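Local coordinates for C24 protein (Bizionia argentinensis JUB59, PDB 6OV6), which is of unknown function but probably forms the metal-binding, receptor-binding tip of a temperate bacteriophage's long tail fiber, at residues N60-K65 with F96-T101. Sequence-based numbering, arbitrary orientation.
Sequences NGEVFK and FERYVT
Arg98 reaches across to Glu62 and grips its carboxylate end-on in a salt bridge. Arg98 NH2 lies 2.7 Å from Glu62 OE1 and Arg98 NH1 2.8 Å from Glu62 OE2, each oxygen offering its syn lone pair, and the carboxylate and guanidinium planes are only 9° apart. The arginine chain, bent at chi3, and the extended glutamate bring the two flat groups together where the backbones are still apart. Phe64 CE1 sits 3.5 Å above the guanidinium plane of Arg98, with ring and guanidinium planes 67° apart. Arginine suits the place because it can pair with an acid at its edge while resting against an aromatic; Phe64, buried, sets a broad apolar ring between Arg98 and Val100.

The backbone of Arg98 is tied in through a water, which donates to its O and accepts from Lys65 N. Strands 62-70 and 96-102 are parallel neighbours in a mixed beta-sheet, but here they splay apart, their short segments 78° from one another, and the water bridges the opening. At Tyr99 the backbone passes close to Lys65, Tyr99 CB lying 3.5 Å from Lys65 O, while the phenol suits its turn toward strand 74-81 by joining apolar packing on Leu78 with a hydroxyl that bonds Thr80. Val100 N then makes a direct, nearly straight bond to Lys65 O (3.0 Å). Branched, as is common in strands, Val100 packs CG2 against Phe64 CD2 at 3.6 Å and also touches Val57 and Ile59.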
# COMPACT_ATOMS: atom_id res chain seq x y z
N ASN A 60 -16.69 7.79 42.48
CA ASN A 60 -17.59 6.80 43.07
C ASN A 60 -19.06 7.22 43.15
O ASN A 60 -19.65 7.31 44.24
CB ASN A 60 -17.05 6.39 44.45
CG ASN A 60 -15.67 5.79 44.44
OD1 ASN A 60 -15.19 5.24 43.43
ND2 ASN A 60 -14.98 5.93 45.54
N GLY A 61 -19.63 7.52 41.98
CA GLY A 61 -21.03 7.87 41.84
C GLY A 61 -21.43 9.27 42.23
O GLY A 61 -22.62 9.57 42.19
N GLU A 62 -20.47 10.14 42.62
CA GLU A 62 -20.83 11.52 43.01
C GLU A 62 -20.08 12.55 42.20
O GLU A 62 -18.86 12.44 42.04
CB GLU A 62 -20.54 11.79 44.50
CG GLU A 62 -21.22 10.86 45.48
CD GLU A 62 -20.98 11.30 46.91
OE1 GLU A 62 -20.11 10.69 47.58
OE2 GLU A 62 -21.54 12.35 47.31
N VAL A 63 -20.80 13.61 41.81
CA VAL A 63 -20.23 14.76 41.13
C VAL A 63 -19.87 15.76 42.24
O VAL A 63 -20.75 16.11 43.06
CB VAL A 63 -21.22 15.38 40.10
CG1 VAL A 63 -20.65 16.65 39.47
CG2 VAL A 63 -21.63 14.37 39.02
N PHE A 64 -18.61 16.22 42.28
CA PHE A 64 -18.14 17.16 43.30
C PHE A 64 -17.51 18.39 42.75
O PHE A 64 -16.73 18.31 41.79
CB PHE A 64 -17.05 16.52 44.20
CG PHE A 64 -17.46 15.41 45.12
CD1 PHE A 64 -18.19 15.68 46.28
CD2 PHE A 64 -17.13 14.09 44.85
CE1 PHE A 64 -18.57 14.65 47.14
CE2 PHE A 64 -17.51 13.06 45.70
CZ PHE A 64 -18.21 13.36 46.86
N LYS A 65 -17.68 19.51 43.48
CA LYS A 65 -16.91 20.73 43.24
C LYS A 65 -15.48 20.36 43.71
O LYS A 65 -15.32 19.64 44.71
CB LYS A 65 -17.42 21.90 44.10
CG LYS A 65 -18.73 22.51 43.60
CD LYS A 65 -19.44 23.33 44.69
CE LYS A 65 -20.88 23.63 44.31
NZ LYS A 65 -21.60 24.32 45.42
N PHE A 96 -22.62 21.14 57.19
CA PHE A 96 -21.45 20.76 56.40
C PHE A 96 -21.69 20.72 54.90
O PHE A 96 -22.81 20.46 54.46
CB PHE A 96 -20.91 19.40 56.87
CG PHE A 96 -20.45 19.33 58.30
CD1 PHE A 96 -19.23 19.88 58.69
CD2 PHE A 96 -21.24 18.72 59.27
CE1 PHE A 96 -18.82 19.85 60.03
CE2 PHE A 96 -20.81 18.65 60.61
CZ PHE A 96 -19.60 19.22 60.97
N GLU A 97 -20.62 20.92 54.14
CA GLU A 97 -20.59 20.82 52.67
C GLU A 97 -19.49 19.83 52.30
O GLU A 97 -18.49 19.73 53.02
CB GLU A 97 -20.36 22.20 52.02
CG GLU A 97 -19.11 22.92 52.48
CD GLU A 97 -18.90 24.30 51.89
OE1 GLU A 97 -19.56 25.26 52.36
OE2 GLU A 97 -18.03 24.43 51.00
N ARG A 98 -19.70 19.08 51.22
CA ARG A 98 -18.75 18.09 50.74
C ARG A 98 -18.16 18.51 49.42
O ARG A 98 -18.88 18.99 48.55
CB ARG A 98 -19.39 16.69 50.67
CG ARG A 98 -19.56 16.08 52.06
CD ARG A 98 -20.51 14.91 52.12
NE ARG A 98 -19.92 13.72 51.51
CZ ARG A 98 -20.31 13.22 50.34
NH1 ARG A 98 -21.30 13.78 49.67
NH2 ARG A 98 -19.72 12.14 49.86
N TYR A 99 -16.86 18.38 49.28
CA TYR A 99 -16.14 18.78 48.07
C TYR A 99 -14.84 18.02 48.05
O TYR A 99 -14.51 17.32 49.01
CB TYR A 99 -15.86 20.33 48.05
CG TYR A 99 -15.08 20.83 49.25
CD1 TYR A 99 -13.69 21.00 49.18
CD2 TYR A 99 -15.70 21.06 50.47
CE1 TYR A 99 -12.96 21.40 50.29
CE2 TYR A 99 -14.97 21.45 51.60
CZ TYR A 99 -13.60 21.64 51.50
OH TYR A 99 -12.88 22.02 52.60
N VAL A 100 -14.12 18.12 46.94
CA VAL A 100 -12.83 17.45 46.80
C VAL A 100 -11.76 18.52 46.74
O VAL A 100 -11.98 19.58 46.14
CB VAL A 100 -12.84 16.53 45.55
CG1 VAL A 100 -11.46 15.94 45.24
CG2 VAL A 100 -13.85 15.40 45.75
N THR A 101 -10.61 18.25 47.38
CA THR A 101 -9.44 19.13 47.37
C THR A 101 -8.13 18.35 47.50
O THR A 101 -8.16 17.15 47.80
CB THR A 101 -9.59 20.32 48.35
OG1 THR A 101 -8.64 21.31 47.96
CG2 THR A 101 -9.39 19.94 49.80
O HOH W 1 -19.26 19.32 45.93